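Long-range contact in lactaldehyde dehydrogenase (Escherichia coli, PDB 2IMP), which oxidises L-lactaldehyde irreversibly to L-lactate with NAD(+), and also acts on glycolaldehyde, in the breakdown of L-fucose and L-rhamnose: residues 138-143 and 470-475. Sequence-based numbering, arbitrary orientation.
Sequences LFKRAL and LQTQVV
Phe139 and Arg141 pair with Gln473 and Gln471 as two antiparallel hydrogen-bonded pairs, their strands strongly twisted, with 139° between the N-to-C directions. This is the oligomerisation sheet of the aldehyde dehydrogenase fold, in which the C-terminal strand 470-478 returns against strand 134-149; Val474 and Val475 pair with a parallel strand of a second subunit, extending the sheet across the interface. Each pair has two main-chain bonds, the shortest being Arg141 N to Gln471 O at 2.7 Å.

On the sheet face bearing Phe139, Arg141 and Gln473, the guanidinium group meets the glutamine amide side-on. Gln473 OE1 takes two bonds, 2.7 Å from Arg141 NE and 2.8 Å from Arg141 NH2, and lies in the guanidinium plane, while the two flat groups are turned 58° apart. Gln473 reaches this spot with CG anti to its backbone N (chi1 170°) and an extended chain; its NE2 binds Ile427 O and Thr435 OG1 of the second subunit. Phe139 CB sits over the centre of the guanidinium group, 3.6 Å above the guanidinium plane, and Val475 CG2 approaches the Phe139 ring obliquely. A leucine in place of Arg141 would probably leave Gln473 OE1 without both donors and the amide less firmly held for its bonds across the interface.

Around to the other face, Thr472 CG2 packs against both Leu138 CD2 (3.8 Å) and Lys140 CE; the Lys140 NZ beyond it is hydrogen-bonded to Glu123 O. Next to Ala142, Leu143 CD2 rests on Gln471 CB at 3.6 Å, and Gln471 NE2 donates to Ala142 O at 3.1 Å.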
loop_
_atom_site.group_PDB
_atom_site.type_symbol
_atom_site.label_atom_id
_atom_site.label_comp_id
_atom_site.label_asym_id
_atom_site.label_seq_id
_atom_site.Cartn_x
_atom_site.Cartn_y
_atom_site.Cartn_z
ATOM N N LEU A 138 -13.411 3.591 0.801
ATOM C CA LEU A 138 -12.770 4.605 -0.013
ATOM C C LEU A 138 -12.543 4.129 -1.464
ATOM O O LEU A 138 -11.643 3.332 -1.747
ATOM C CB LEU A 138 -11.444 5.037 0.635
ATOM C CG LEU A 138 -10.657 6.164 -0.042
ATOM C CD1 LEU A 138 -9.835 6.926 1.000
ATOM C CD2 LEU A 138 -9.751 5.578 -1.132
ATOM N N PHE A 139 -13.400 4.598 -2.360
ATOM C CA PHE A 139 -13.298 4.233 -3.762
ATOM C C PHE A 139 -12.444 5.199 -4.585
ATOM O O PHE A 139 -12.377 6.393 -4.289
ATOM C CB PHE A 139 -14.677 4.199 -4.429
ATOM C CG PHE A 139 -15.641 3.220 -3.829
ATOM C CD1 PHE A 139 -16.377 3.552 -2.697
ATOM C CD2 PHE A 139 -15.856 1.982 -4.433
ATOM C CE1 PHE A 139 -17.332 2.678 -2.184
ATOM C CE2 PHE A 139 -16.808 1.098 -3.927
ATOM C CZ PHE A 139 -17.547 1.445 -2.798
ATOM N N LYS A 140 -11.802 4.665 -5.616
ATOM C CA LYS A 140 -11.010 5.476 -6.528
ATOM C C LYS A 140 -11.819 5.743 -7.811
ATOM O O LYS A 140 -12.100 4.818 -8.572
ATOM C CB LYS A 140 -9.706 4.757 -6.885
ATOM C CG LYS A 140 -8.731 4.616 -5.727
ATOM C CD LYS A 140 -8.281 5.986 -5.237
ATOM C CE LYS A 140 -7.228 5.864 -4.153
ATOM N NZ LYS A 140 -6.066 5.063 -4.617
ATOM N N ARG A 141 -12.215 6.992 -8.021
ATOM C CA ARG A 141 -13.006 7.347 -9.193
ATOM C C ARG A 141 -12.247 8.217 -10.198
ATOM O O ARG A 141 -11.254 8.848 -9.849
ATOM C CB ARG A 141 -14.266 8.120 -8.777
ATOM C CG ARG A 141 -15.077 7.514 -7.644
ATOM C CD ARG A 141 -15.679 6.177 -8.023
ATOM N NE ARG A 141 -16.715 5.777 -7.074
ATOM C CZ ARG A 141 -17.263 4.565 -7.019
ATOM N NH1 ARG A 141 -16.873 3.614 -7.858
ATOM N NH2 ARG A 141 -18.209 4.305 -6.124
ATOM N N ALA A 142 -12.724 8.240 -11.439
ATOM C CA ALA A 142 -12.110 9.079 -12.451
ATOM C C ALA A 142 -12.399 10.572 -12.163
ATOM O O ALA A 142 -13.339 10.890 -11.434
ATOM C CB ALA A 142 -12.650 8.713 -13.826
ATOM N N LEU A 143 -11.583 11.462 -12.706
ATOM C CA LEU A 143 -11.813 12.886 -12.515
ATOM C C LEU A 143 -12.942 13.381 -13.423
ATOM O O LEU A 143 -13.743 14.230 -13.048
ATOM C CB LEU A 143 -10.545 13.681 -12.835
ATOM C CG LEU A 143 -9.276 13.249 -12.109
ATOM C CD1 LEU A 143 -8.124 14.195 -12.479
ATOM C CD2 LEU A 143 -9.542 13.260 -10.598
ATOM N N LEU A 470 -6.877 9.967 -10.650
ATOM C CA LEU A 470 -7.911 9.409 -9.809
ATOM C C LEU A 470 -8.221 10.297 -8.608
ATOM O O LEU A 470 -7.363 11.027 -8.129
ATOM C CB LEU A 470 -7.482 8.031 -9.301
ATOM C CG LEU A 470 -7.413 6.898 -10.328
ATOM C CD1 LEU A 470 -6.602 5.732 -9.764
ATOM C CD2 LEU A 470 -8.831 6.466 -10.695
ATOM N N GLN A 471 -9.465 10.257 -8.168
ATOM C CA GLN A 471 -9.870 10.988 -6.990
ATOM C C GLN A 471 -10.682 10.069 -6.083
ATOM O O GLN A 471 -11.239 9.070 -6.540
ATOM C CB GLN A 471 -10.662 12.252 -7.345
ATOM C CG GLN A 471 -11.993 12.030 -8.034
ATOM C CD GLN A 471 -12.603 13.344 -8.500
ATOM O OE1 GLN A 471 -12.266 14.417 -7.986
ATOM N NE2 GLN A 471 -13.508 13.268 -9.470
ATOM N N THR A 472 -10.746 10.410 -4.812
ATOM C CA THR A 472 -11.429 9.553 -3.875
ATOM C C THR A 472 -12.875 9.888 -3.542
ATOM O O THR A 472 -13.290 11.047 -3.539
ATOM C CB THR A 472 -10.652 9.497 -2.549
ATOM O OG1 THR A 472 -10.568 10.819 -1.999
ATOM C CG2 THR A 472 -9.244 8.974 -2.781
ATOM N N GLN A 473 -13.634 8.827 -3.308
ATOM C CA GLN A 473 -15.002 8.937 -2.847
ATOM C C GLN A 473 -15.122 8.109 -1.559
ATOM O O GLN A 473 -15.096 6.873 -1.601
ATOM C CB GLN A 473 -16.030 8.434 -3.875
ATOM C CG GLN A 473 -17.446 8.324 -3.261
ATOM C CD GLN A 473 -18.487 7.742 -4.204
ATOM O OE1 GLN A 473 -18.169 6.929 -5.070
ATOM N NE2 GLN A 473 -19.746 8.144 -4.026
ATOM N N VAL A 474 -15.176 8.796 -0.425
ATOM C CA VAL A 474 -15.284 8.112 0.848
ATOM C C VAL A 474 -16.732 7.873 1.277
ATOM O O VAL A 474 -17.500 8.817 1.504
ATOM C CB VAL A 474 -14.535 8.883 1.961
ATOM C CG1 VAL A 474 -14.653 8.144 3.284
ATOM C CG2 VAL A 474 -13.067 9.035 1.582
ATOM N N VAL A 475 -17.092 6.599 1.362
ATOM C CA VAL A 475 -18.435 6.218 1.749
ATOM C C VAL A 475 -18.564 5.713 3.198
ATOM O O VAL A 475 -17.913 4.741 3.593
ATOM C CB VAL A 475 -18.991 5.123 0.811
ATOM C CG1 VAL A 475 -20.432 4.795 1.186
ATOM C CG2 VAL A 475 -18.909 5.596 -0.640
HETATM O O HOH W 1 -14.387 16.005 -11.161
#